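Local coordinates for molybdenum-binding-protein (PDB 1H9M) that binds molybdate in the cytoplasm, probably serving molybdenum homeostasis, with oxyanion sites at the junctions of its three identical subunits, at residues A8-K13 / T108-M113; L69-S74 / A120-K125; R77-N82 / V133-N138; T87-E92 / E99-L104. All blocks are in the same frame, centred on the assembly; numbering follows the deposited sequence. Where two conformers were deposited one is given.

Leaving the N terminus, the chain passes through 8-13, whose partner 108-113 arrives 95 residues later; interaction 1 therefore closes the widest loop and ties the first TOBE domain to an outer strand of the second domain's sheet. Interactions 2 (69-74 with 120-125) and 3 (77-82 with 133-138) start within that loop and end beyond it, so both cross interaction 1, and they also cross each other. The hairpin of interaction 4 (87-92 with 99-104) is enclosed by all three. Interactions 1 and 4 meet through the E109-K89 salt bridge, interactions 2 and 4 through L69 and V100, and interactions 1 and 3 through I110 and I134.

Interaction 1: residues A8-K13 / T108-M113. With MOO (molybdate ion), chain E.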
loop_
_atom_site.group_PDB
_atom_site.type_symbol
_atom_site.label_atom_id
_atom_site.label_comp_id
_atom_site.label_asym_id
_atom_site.label_seq_id
_atom_site.Cartn_x
_atom_site.Cartn_y
_atom_site.Cartn_z
ATOM N N ALA A 8 7.993 9.770 4.118
ATOM C CA ALA A 8 8.216 8.388 4.589
ATOM C C ALA A 8 9.193 8.392 5.763
ATOM O O ALA A 8 10.349 8.815 5.651
ATOM C CB ALA A 8 8.781 7.472 3.532
ATOM N N ARG A 9 8.775 7.635 6.789
ATOM C CA ARG A 9 9.614 7.550 7.967
ATOM C C ARG A 9 10.791 6.592 7.777
ATOM O O ARG A 9 11.632 6.617 8.679
ATOM C CB ARG A 9 8.788 7.100 9.179
ATOM C CG ARG A 9 7.584 7.990 9.490
ATOM C CD ARG A 9 8.047 9.372 9.975
ATOM N NE ARG A 9 8.314 10.254 8.851
ATOM C CZ ARG A 9 9.081 11.339 8.914
ATOM N NH1 ARG A 9 9.584 11.611 10.113
ATOM N NH2 ARG A 9 9.304 12.089 7.865
ATOM N N ASN A 10 10.759 5.705 6.796
ATOM C CA ASN A 10 11.856 4.756 6.588
ATOM C C ASN A 10 12.572 5.027 5.303
ATOM O O ASN A 10 12.022 4.857 4.208
ATOM C CB ASN A 10 11.197 3.352 6.511
ATOM C CG ASN A 10 10.410 3.125 7.815
ATOM O OD1 ASN A 10 10.980 3.261 8.914
ATOM N ND2 ASN A 10 9.114 2.921 7.654
ATOM N N VAL A 11 13.886 5.391 5.441
ATOM C CA VAL A 11 14.696 5.625 4.229
ATOM C C VAL A 11 16.002 4.857 4.495
ATOM O O VAL A 11 16.743 5.296 5.373
ATOM C CB VAL A 11 14.964 7.108 3.930
ATOM C CG1 VAL A 11 15.896 7.225 2.695
ATOM C CG2 VAL A 11 13.678 7.875 3.600
ATOM N N PHE A 12 16.166 3.702 3.880
ATOM C CA PHE A 12 17.307 2.839 4.142
ATOM C C PHE A 12 18.334 2.941 3.015
ATOM O O PHE A 12 18.006 2.756 1.849
ATOM C CB PHE A 12 16.904 1.396 4.283
ATOM C CG PHE A 12 15.763 1.087 5.213
ATOM C CD1 PHE A 12 14.510 0.812 4.720
ATOM C CD2 PHE A 12 15.971 1.013 6.586
ATOM C CE1 PHE A 12 13.468 0.492 5.568
ATOM C CE2 PHE A 12 14.923 0.704 7.443
ATOM C CZ PHE A 12 13.677 0.433 6.933
ATOM N N LYS A 13 19.622 3.019 3.382
ATOM C CA LYS A 13 20.659 2.981 2.350
ATOM C C LYS A 13 21.165 1.573 2.102
ATOM O O LYS A 13 21.279 0.734 2.990
ATOM C CB LYS A 13 21.843 3.872 2.784
ATOM C CG LYS A 13 21.523 5.359 2.772
ATOM C CD LYS A 13 22.698 6.192 3.250
ATOM C CE LYS A 13 22.294 7.607 3.649
ATOM N NZ LYS A 13 23.448 8.338 4.261
ATOM N N THR A 108 19.948 0.228 12.713
ATOM C CA THR A 108 18.986 0.783 11.766
ATOM C C THR A 108 17.620 0.796 12.450
ATOM O O THR A 108 17.314 -0.206 13.116
ATOM C CB THR A 108 18.963 -0.050 10.483
ATOM O OG1 THR A 108 20.267 0.024 9.888
ATOM C CG2 THR A 108 17.887 0.434 9.535
ATOM N N GLU A 109 16.856 1.867 12.336
ATOM C CA GLU A 109 15.532 1.917 12.969
ATOM C C GLU A 109 14.432 1.715 11.905
ATOM O O GLU A 109 14.676 2.221 10.814
ATOM C CB GLU A 109 15.263 3.311 13.531
ATOM C CG GLU A 109 16.071 3.727 14.741
ATOM C CD GLU A 109 15.664 5.095 15.252
ATOM O OE1 GLU A 109 14.688 5.696 14.750
ATOM O OE2 GLU A 109 16.320 5.580 16.198
ATOM N N ILE A 110 13.264 1.180 12.274
ATOM C CA ILE A 110 12.195 1.129 11.241
ATOM C C ILE A 110 10.918 1.545 11.947
ATOM O O ILE A 110 10.769 1.158 13.102
ATOM C CB ILE A 110 12.008 -0.253 10.594
ATOM C CG1 ILE A 110 10.804 -0.283 9.622
ATOM C CG2 ILE A 110 11.813 -1.327 11.623
ATOM C CD1 ILE A 110 10.899 -1.244 8.462
ATOM N N THR A 111 10.092 2.413 11.346
ATOM C CA THR A 111 8.901 2.860 12.036
ATOM C C THR A 111 7.680 2.276 11.299
ATOM O O THR A 111 7.608 2.304 10.062
ATOM C CB THR A 111 8.879 4.385 11.971
ATOM O OG1 THR A 111 10.084 4.863 12.658
ATOM C CG2 THR A 111 7.658 4.996 12.632
ATOM N N SER A 112 6.711 1.902 12.099
ATOM C CA SER A 112 5.463 1.330 11.552
ATOM C C SER A 112 4.299 2.072 12.153
ATOM O O SER A 112 4.378 2.592 13.300
ATOM C CB SER A 112 5.387 -0.164 11.947
ATOM O OG SER A 112 4.072 -0.627 11.800
ATOM N N MET A 113 3.203 2.278 11.426
ATOM C CA MET A 113 1.967 2.853 11.949
ATOM C C MET A 113 0.964 1.700 12.082
ATOM O O MET A 113 0.709 1.136 11.029
ATOM C CB MET A 113 1.434 3.989 11.095
ATOM C CG MET A 113 0.182 4.712 11.625
ATOM S SD MET A 113 0.559 5.700 13.065
ATOM C CE MET A 113 1.515 7.044 12.409
HETATM MO MO MOO E . 4.727 8.764 6.530
HETATM O O1 MOO E . 3.048 8.186 6.736
HETATM O O2 MOO E . 5.903 7.422 6.791
HETATM O O3 MOO E . 4.773 9.437 4.883
HETATM O O4 MOO E . 4.902 10.060 7.777
HETATM O O HOH W 1 12.306 4.781 11.263
#
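Beside a molybdate site, the start of strand 10-21 lies across from the outer strand 109-115 of the second TOBE domain, and N10 and T111 form the polar link between them. The side-chain amide of N10 acts like a piece of backbone: OD1 accepts from T111 N at 2.7 Å, in the carbonyl plane and on a lone pair, while ND2 donates to T111 O at 2.9 Å with an N-H...O angle of 164°. Because CG stands anti to its own carbonyl carbon (chi1 -57°), the amide reaches across to this strand, and V62 O takes a further bond from ND2. With an alanine here, T111 N and O would probably lose both mates, and the link between the domains would weaken. A water bridges N10 OD1 and T111 OG1, whose hydroxyl also bonds T101. The two TOBE domains each have an OB-type sheet; the strands meeting here run roughly antiparallel, 153° between their directions, but their axes come no closer than 7.4 Å and no backbone ladder joins them. Apolar groups fill the interval beyond N10. F12 turns the edge of its ring to the other strand, with CZ 3.6 Å from I110 CD1 and CD2 3.6 Å from T108 CG2; a broad flat ring suits the place because one edge can span both branched side chains. At the other end R9 CB lies 3.9 Å from T111 CB, and R9 N donates to molybdate O2 at 2.9 Å. The bent R9 side chain leads its guanidinium away from T111, to be held by the carbonyl of S7, which also contributes its hydroxyl to the anion.

Interaction 2: residues L69-S74 / A120-K125; sequences LMTDSS and AELGLK
Apolar packing carries this contact, and no hydrogen bond crosses it. L69 CD1 meets L124 CD1 at 3.6 Å, the two leucines crossing at an angle, and L122 CD1 rests 3.5 Å from the carbonyl oxygen of L69. T71 touches both leucines of 120-125: its methyl CG2 is 3.8 Å from L124 CD2, and OG1 is 3.8 Å from L122 CD2. With chi1 at 54°, OG1 sits between the backbone N and the carbonyl carbon, which places CG2 beside the N and against L124; a beta-branched residue suits the spot, since the methyl reaches L124 and the backbone of L122 while the hydroxyl side lies by L122 CD2. A serine in its place would probably open a gap beside L124 where the methyl had been.

Polar interactions act within each segment and shape the backbone. D72 OD1 accepts from S74 N at 3.0 Å, an Asx turn in which the donor comes from above the carboxylate plane. G123, at positive phi, closes the helix 116-121 in a Schellman motif and turns the chain so that L124 follows L122 into the contact.

L69 also packs on V100 and L102 of strand 97-104, and L124 on V88 and I91 of strand 82-93. Beyond them, M70 and D72 extend the sheet into a strand of the third subunit.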
loop_
_atom_site.group_PDB
_atom_site.type_symbol
_atom_site.label_atom_id
_atom_site.label_comp_id
_atom_site.label_asym_id
_atom_site.label_seq_id
_atom_site.Cartn_x
_atom_site.Cartn_y
_atom_site.Cartn_z
ATOM N N LEU A 69 3.691 -5.254 11.790
ATOM C CA LEU A 69 4.543 -5.748 12.888
ATOM C C LEU A 69 4.145 -7.166 13.283
ATOM O O LEU A 69 2.952 -7.453 13.304
ATOM C CB LEU A 69 4.483 -4.867 14.140
ATOM C CG LEU A 69 5.095 -3.459 13.900
ATOM C CD1 LEU A 69 4.768 -2.615 15.173
ATOM C CD2 LEU A 69 6.578 -3.483 13.690
ATOM N N MET A 70 5.126 -8.030 13.553
ATOM C CA MET A 70 4.701 -9.383 13.936
ATOM C C MET A 70 5.490 -9.808 15.199
ATOM O O MET A 70 6.663 -9.478 15.213
ATOM C CB MET A 70 4.863 -10.337 12.758
ATOM C CG MET A 70 4.659 -11.830 13.053
ATOM S SD MET A 70 4.837 -12.744 11.484
ATOM C CE MET A 70 6.502 -12.509 11.120
ATOM N N THR A 71 4.754 -10.376 16.165
ATOM C CA THR A 71 5.587 -10.833 17.314
ATOM C C THR A 71 5.686 -12.346 17.370
ATOM O O THR A 71 6.457 -12.859 18.177
ATOM C CB THR A 71 5.073 -10.314 18.666
ATOM O OG1 THR A 71 3.704 -10.667 18.802
ATOM C CG2 THR A 71 5.242 -8.803 18.740
ATOM N N ASP A 72 4.805 -13.029 16.660
ATOM C CA ASP A 72 4.838 -14.503 16.657
ATOM C C ASP A 72 4.237 -14.972 15.341
ATOM O O ASP A 72 3.042 -14.784 15.120
ATOM C CB ASP A 72 4.028 -15.041 17.833
ATOM C CG ASP A 72 3.944 -16.554 17.908
ATOM O OD1 ASP A 72 4.795 -17.228 17.285
ATOM O OD2 ASP A 72 3.015 -17.036 18.602
ATOM N N SER A 73 5.051 -15.616 14.512
ATOM C CA SER A 73 4.561 -16.141 13.238
ATOM C C SER A 73 3.744 -17.404 13.407
ATOM O O SER A 73 2.924 -17.755 12.554
ATOM C CB SER A 73 5.746 -16.345 12.287
ATOM O OG SER A 73 6.624 -17.337 12.802
ATOM N N SER A 74 3.935 -18.106 14.532
ATOM C CA SER A 74 3.184 -19.324 14.824
ATOM C C SER A 74 3.397 -20.372 13.732
ATOM O O SER A 74 2.454 -20.979 13.246
ATOM C CB SER A 74 1.693 -19.044 14.971
ATOM O OG SER A 74 1.417 -18.236 16.104
ATOM N N ALA A 120 -1.877 -3.332 21.757
ATOM C CA ALA A 120 -2.328 -4.054 22.954
ATOM C C ALA A 120 -2.204 -5.562 22.732
ATOM O O ALA A 120 -1.525 -6.275 23.466
ATOM C CB ALA A 120 -3.778 -3.732 23.265
ATOM N N GLU A 121 -2.799 -6.043 21.650
ATOM C CA GLU A 121 -2.812 -7.454 21.306
ATOM C C GLU A 121 -1.456 -8.088 21.110
ATOM O O GLU A 121 -1.271 -9.267 21.502
ATOM C CB GLU A 121 -3.723 -7.637 20.085
ATOM N N LEU A 122 -0.451 -7.403 20.549
ATOM C CA LEU A 122 0.860 -8.001 20.379
ATOM C C LEU A 122 1.700 -7.805 21.660
ATOM O O LEU A 122 2.856 -8.199 21.607
ATOM C CB LEU A 122 1.611 -7.472 19.156
ATOM C CG LEU A 122 0.971 -7.646 17.767
ATOM C CD1 LEU A 122 1.971 -7.221 16.685
ATOM C CD2 LEU A 122 0.510 -9.065 17.512
ATOM N N GLY A 123 1.274 -6.981 22.606
ATOM C CA GLY A 123 2.098 -6.664 23.765
ATOM C C GLY A 123 3.322 -5.836 23.438
ATOM O O GLY A 123 4.374 -5.900 24.108
ATOM N N LEU A 124 3.234 -4.941 22.435
ATOM C CA LEU A 124 4.366 -4.089 22.110
ATOM C C LEU A 124 4.538 -3.073 23.229
ATOM O O LEU A 124 3.606 -2.472 23.752
ATOM C CB LEU A 124 4.200 -3.358 20.759
ATOM C CG LEU A 124 3.892 -4.299 19.591
ATOM C CD1 LEU A 124 3.369 -3.547 18.370
ATOM C CD2 LEU A 124 5.167 -5.065 19.244
ATOM N N LYS A 125 5.783 -2.859 23.602
ATOM C CA LYS A 125 6.242 -1.894 24.582
ATOM C C LYS A 125 7.764 -1.844 24.407
ATOM O O LYS A 125 8.275 -2.796 23.825
ATOM C CB LYS A 125 5.923 -2.372 25.999
ATOM C CG LYS A 125 6.840 -3.486 26.466
#

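Interaction 3: residues R77-N82 / V133-N138; sequences RLSARN and VIKASN. With MOO (molybdate ion), chain F.
A80 and V133 face each other closely, methyl against methyl: A80 CB is 3.4 Å from V133 CG1, a short approach for two methyl carbons, so a side chain as small as alanine suits this place. L78 CD1 touches the same CG1 at 4.2 Å. N82 and I134 instead lie on one face of the sheet, CB beside CB, as an antiparallel hydrogen-bonded pair in which I134 N donates to N82 O at 2.9 Å and the return bond is weak. The carboxamide of N82, beside its backbone N (chi1 -57°), turns ND2 back for a weak bond to I134 O, while OD1 accepts from A39 N of the first domain. Next to this single bridge the two segments stay close, and their loops grip a molybdate, completed by T43 and S46 of the third subunit, in a site set at the subunit interface of the trimer. R81 N and A136 N both donate to molybdate O1, the latter at 2.8 Å and nearly straight (172°). At another corner of the tetrahedron, O2 takes S79 OG at 2.6 Å and K135 NZ at 2.9 Å. K135 reaches it by an extended chain that bends at its last torsion (chi4 83°), and its ammonium would be expected to offset the ion's charge. The R81 guanidinium turns away to a salt bridge with E27, while CG of R81 packs on A136 CB at 4.2 Å.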
loop_
_atom_site.group_PDB
_atom_site.type_symbol
_atom_site.label_atom_id
_atom_site.label_comp_id
_atom_site.label_asym_id
_atom_site.label_seq_id
_atom_site.Cartn_x
_atom_site.Cartn_y
_atom_site.Cartn_z
ATOM N N ARG A 77 4.719 -19.148 7.148
ATOM C CA ARG A 77 5.703 -18.595 6.253
ATOM C C ARG A 77 4.893 -17.583 5.386
ATOM O O ARG A 77 3.808 -17.981 5.029
ATOM C CB ARG A 77 6.389 -19.636 5.345
ATOM C CG ARG A 77 6.985 -20.741 6.218
ATOM C CD ARG A 77 7.714 -21.798 5.400
ATOM N NE ARG A 77 6.832 -22.543 4.506
ATOM C CZ ARG A 77 7.253 -23.079 3.363
ATOM N NH1 ARG A 77 8.521 -22.968 2.986
ATOM N NH2 ARG A 77 6.410 -23.743 2.583
ATOM N N LEU A 78 5.350 -16.337 5.371
ATOM C CA LEU A 78 4.580 -15.317 4.620
ATOM C C LEU A 78 5.185 -15.078 3.271
ATOM O O LEU A 78 6.388 -15.200 3.061
ATOM C CB LEU A 78 4.655 -13.977 5.430
ATOM C CG LEU A 78 4.037 -14.088 6.835
ATOM C CD1 LEU A 78 4.121 -12.738 7.541
ATOM C CD2 LEU A 78 2.622 -14.580 6.751
ATOM N N SER A 79 4.413 -14.508 2.315
ATOM C CA SER A 79 4.933 -14.116 1.002
ATOM C C SER A 79 5.691 -12.773 1.026
ATOM O O SER A 79 6.495 -12.354 0.161
ATOM C CB SER A 79 3.837 -13.831 -0.037
ATOM O OG SER A 79 2.891 -12.806 0.417
ATOM N N ALA A 80 5.398 -12.019 2.116
ATOM C CA ALA A 80 6.093 -10.723 2.221
ATOM C C ALA A 80 7.593 -10.970 2.332
ATOM O O ALA A 80 8.100 -11.671 3.217
ATOM C CB ALA A 80 5.596 -10.009 3.503
ATOM N N ARG A 81 8.313 -10.441 1.367
ATOM C CA ARG A 81 9.743 -10.786 1.229
ATOM C C ARG A 81 10.654 -10.173 2.297
ATOM O O ARG A 81 11.838 -10.573 2.378
ATOM C CB ARG A 81 10.230 -10.318 -0.120
ATOM C CG ARG A 81 9.596 -11.026 -1.355
ATOM C CD ARG A 81 10.172 -12.464 -1.361
ATOM N NE ARG A 81 11.571 -12.461 -1.785
ATOM C CZ ARG A 81 11.885 -12.300 -3.076
ATOM N NH1 ARG A 81 10.995 -12.178 -4.071
ATOM N NH2 ARG A 81 13.175 -12.211 -3.413
ATOM N N ASN A 82 10.231 -9.122 2.981
ATOM C CA ASN A 82 11.053 -8.295 3.847
ATOM C C ASN A 82 10.629 -8.506 5.292
ATOM O O ASN A 82 9.497 -8.217 5.695
ATOM C CB ASN A 82 10.940 -6.801 3.492
ATOM C CG ASN A 82 11.339 -6.639 2.030
ATOM O OD1 ASN A 82 12.402 -7.172 1.686
ATOM N ND2 ASN A 82 10.488 -6.096 1.184
ATOM N N VAL A 133 7.382 -6.318 8.887
ATOM C CA VAL A 133 7.091 -7.114 7.676
ATOM C C VAL A 133 6.664 -6.169 6.564
ATOM O O VAL A 133 5.748 -5.387 6.792
ATOM C CB VAL A 133 5.964 -8.125 7.979
ATOM C CG1 VAL A 133 5.556 -8.858 6.718
ATOM C CG2 VAL A 133 6.406 -9.127 9.046
ATOM N N ILE A 134 7.376 -6.237 5.420
ATOM C CA ILE A 134 7.038 -5.291 4.319
ATOM C C ILE A 134 6.992 -6.063 3.004
ATOM O O ILE A 134 7.842 -6.860 2.641
ATOM C CB ILE A 134 8.151 -4.246 4.181
ATOM C CG1 ILE A 134 8.472 -3.583 5.524
ATOM C CG2 ILE A 134 7.787 -3.157 3.157
ATOM C CD1 ILE A 134 9.738 -2.764 5.535
ATOM N N LYS A 135 5.794 -5.978 2.359
ATOM C CA LYS A 135 5.630 -6.612 1.050
ATOM C C LYS A 135 6.542 -5.912 0.069
ATOM O O LYS A 135 6.725 -4.690 0.009
ATOM C CB LYS A 135 4.136 -6.330 0.671
ATOM C CG LYS A 135 3.694 -7.353 -0.408
ATOM C CD LYS A 135 2.187 -7.250 -0.665
ATOM C CE LYS A 135 1.909 -7.865 -2.033
ATOM N NZ LYS A 135 1.778 -9.342 -2.026
ATOM N N ALA A 136 7.111 -6.728 -0.874
ATOM C CA ALA A 136 8.050 -6.218 -1.860
ATOM C C ALA A 136 7.491 -5.106 -2.738
ATOM O O ALA A 136 8.204 -4.167 -3.145
ATOM C CB ALA A 136 8.639 -7.264 -2.836
ATOM N N SER A 137 6.185 -5.135 -3.002
ATOM C CA SER A 137 5.558 -4.122 -3.830
ATOM C C SER A 137 5.314 -2.817 -3.106
ATOM O O SER A 137 4.814 -1.862 -3.755
ATOM C CB SER A 137 4.259 -4.713 -4.432
ATOM O OG SER A 137 3.426 -5.128 -3.374
ATOM N N ASN A 138 5.666 -2.725 -1.834
ATOM C CA ASN A 138 5.472 -1.476 -1.071
ATOM C C ASN A 138 6.826 -0.793 -0.810
ATOM O O ASN A 138 7.037 -0.193 0.243
ATOM C CB ASN A 138 4.843 -1.772 0.269
ATOM C CG ASN A 138 3.384 -2.223 0.045
ATOM O OD1 ASN A 138 2.986 -3.120 0.801
ATOM N ND2 ASN A 138 2.731 -1.623 -0.941
HETATM MO MO MOO F . 5.490 -10.389 -1.738
HETATM O O1 MOO F . 6.679 -9.483 -0.844
HETATM O O2 MOO F . 3.996 -10.788 -0.848
HETATM O O3 MOO F . 4.870 -9.322 -3.053
HETATM O O4 MOO F . 6.150 -11.784 -2.644
#

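Interaction 4: residues T87-E92 / E99-L104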
loop_
_atom_site.group_PDB
_atom_site.type_symbol
_atom_site.label_atom_id
_atom_site.label_comp_id
_atom_site.label_asym_id
_atom_site.label_seq_id
_atom_site.Cartn_x
_atom_site.Cartn_y
_atom_site.Cartn_z
ATOM N N THR A 87 13.901 -4.953 18.197
ATOM C CA THR A 87 13.328 -4.571 19.480
ATOM C C THR A 87 12.596 -3.219 19.458
ATOM O O THR A 87 13.141 -2.267 18.919
ATOM C CB THR A 87 14.371 -4.637 20.613
ATOM O OG1 THR A 87 13.719 -4.393 21.852
ATOM C CG2 THR A 87 15.472 -3.628 20.386
ATOM N N VAL A 88 11.424 -3.195 20.056
ATOM C CA VAL A 88 10.679 -1.950 20.129
ATOM C C VAL A 88 11.488 -0.898 20.864
ATOM O O VAL A 88 12.047 -1.204 21.949
ATOM C CB VAL A 88 9.314 -2.106 20.788
ATOM C CG1 VAL A 88 8.654 -0.728 20.965
ATOM C CG2 VAL A 88 8.426 -3.075 20.014
ATOM N N LYS A 89 11.711 0.227 20.254
ATOM C CA LYS A 89 12.426 1.357 20.855
ATOM C C LYS A 89 11.430 2.326 21.473
ATOM O O LYS A 89 11.532 2.681 22.670
ATOM C CB LYS A 89 13.286 2.017 19.787
ATOM C CG LYS A 89 14.118 3.202 20.232
ATOM C CD LYS A 89 14.684 3.942 19.029
ATOM C CE LYS A 89 15.285 5.278 19.429
ATOM N NZ LYS A 89 15.051 6.313 18.378
ATOM N N THR A 90 10.569 2.934 20.642
ATOM C CA THR A 90 9.608 3.912 21.122
ATOM C C THR A 90 8.193 3.618 20.571
ATOM O O THR A 90 8.030 2.900 19.577
ATOM C CB THR A 90 9.951 5.335 20.684
ATOM O OG1 THR A 90 10.068 5.427 19.258
ATOM C CG2 THR A 90 11.291 5.842 21.226
ATOM N N ILE A 91 7.196 4.012 21.349
ATOM C CA ILE A 91 5.794 3.967 20.943
ATOM C C ILE A 91 5.176 5.343 21.202
ATOM O O ILE A 91 5.281 5.897 22.302
ATOM C CB ILE A 91 4.945 2.887 21.592
ATOM C CG1 ILE A 91 5.594 1.505 21.386
ATOM C CG2 ILE A 91 3.530 2.831 21.019
ATOM C CD1 ILE A 91 4.821 0.340 21.948
ATOM N N GLU A 92 4.597 5.883 20.122
ATOM C CA GLU A 92 3.855 7.134 20.314
ATOM C C GLU A 92 2.383 6.818 20.036
ATOM O O GLU A 92 2.091 6.537 18.866
ATOM C CB GLU A 92 4.359 8.259 19.452
ATOM C CG GLU A 92 3.614 9.526 19.891
ATOM C CD GLU A 92 4.047 10.749 19.123
ATOM O OE1 GLU A 92 4.881 10.633 18.203
ATOM O OE2 GLU A 92 3.525 11.827 19.467
ATOM N N GLU A 99 2.426 5.019 16.529
ATOM C CA GLU A 99 3.639 4.943 15.705
ATOM C C GLU A 99 4.662 4.151 16.508
ATOM O O GLU A 99 4.983 4.530 17.652
ATOM C CB GLU A 99 4.145 6.358 15.388
ATOM C CG GLU A 99 5.387 6.479 14.530
ATOM C CD GLU A 99 5.713 7.930 14.164
ATOM O OE1 GLU A 99 5.061 8.841 14.719
ATOM O OE2 GLU A 99 6.599 8.214 13.337
ATOM N N VAL A 100 5.065 3.030 15.994
ATOM C CA VAL A 100 6.018 2.148 16.699
ATOM C C VAL A 100 7.360 2.201 16.001
ATOM O O VAL A 100 7.434 1.868 14.806
ATOM C CB VAL A 100 5.495 0.722 16.726
ATOM C CG1 VAL A 100 6.470 -0.234 17.457
ATOM C CG2 VAL A 100 4.145 0.594 17.417
ATOM N N THR A 101 8.456 2.524 16.720
ATOM C CA THR A 101 9.773 2.427 16.051
ATOM C C THR A 101 10.544 1.236 16.644
ATOM O O THR A 101 10.521 1.056 17.867
ATOM C CB THR A 101 10.541 3.724 16.312
ATOM O OG1 THR A 101 9.874 4.856 15.706
ATOM C CG2 THR A 101 11.968 3.719 15.772
ATOM N N LEU A 102 11.151 0.427 15.766
ATOM C CA LEU A 102 11.979 -0.703 16.234
ATOM C C LEU A 102 13.444 -0.363 15.902
ATOM O O LEU A 102 13.762 0.325 14.943
ATOM C CB LEU A 102 11.723 -1.989 15.458
ATOM C CG LEU A 102 10.317 -2.506 15.254
ATOM C CD1 LEU A 102 10.338 -3.865 14.550
ATOM C CD2 LEU A 102 9.511 -2.649 16.539
ATOM N N ALA A 103 14.334 -0.879 16.747
ATOM C CA ALA A 103 15.775 -0.785 16.536
ATOM C C ALA A 103 16.195 -2.146 15.974
ATOM O O ALA A 103 15.932 -3.208 16.544
ATOM C CB ALA A 103 16.461 -0.476 17.869
ATOM N N LEU A 104 16.866 -2.131 14.845
ATOM C CA LEU A 104 17.313 -3.335 14.178
ATOM C C LEU A 104 18.792 -3.601 14.396
ATOM O O LEU A 104 19.489 -2.756 14.940
ATOM C CB LEU A 104 17.042 -3.129 12.672
ATOM C CG LEU A 104 15.551 -2.919 12.356
ATOM C CD1 LEU A 104 15.356 -2.711 10.865
ATOM C CD2 LEU A 104 14.735 -4.106 12.845
HETATM O O HOH W 2 7.599 5.513 17.675
#
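V88 meets L102 and V100 on the tightly packed face of this antiparallel hairpin, with V88 CG2 3.7 Å from L102 CD2 and the side chains crossing at an angle. Branched aliphatic residues suit the buried positions of V88, V100 and L102. I91, at the more open end, adds a looser touch, its CG2 4.3 Å from V100 CG2. Backbone bonds hold the strands, among them E92 N to E99 O at 2.8 Å, but the register slips by one at a classic beta bulge, where K89 and T90 both face T101: K89 N donates to T101 O at 2.8 Å and T90 N adds only a weak bond to the same oxygen.

The opposite face is polar and more open to solvent. T90 and T101 lie side by side, OG1 of T90 3.4 Å from CB of T101, since chi1 of 56° tucks that hydroxyl between the backbone N and the carbonyl carbon. A water bridges both hydroxyls and donates to E99 O. Nearby, the carboxylate planes of E92 and E99 are nearly parallel (9° apart), OE1 to OE1 3.9 Å, a likely repulsive pair.

In the sheet, strand 97-104 lies between 82-93 and 109-115, with 129-134 beyond 82-93; strand 68-70 and the segment after helix 116-121 pack on the apolar face.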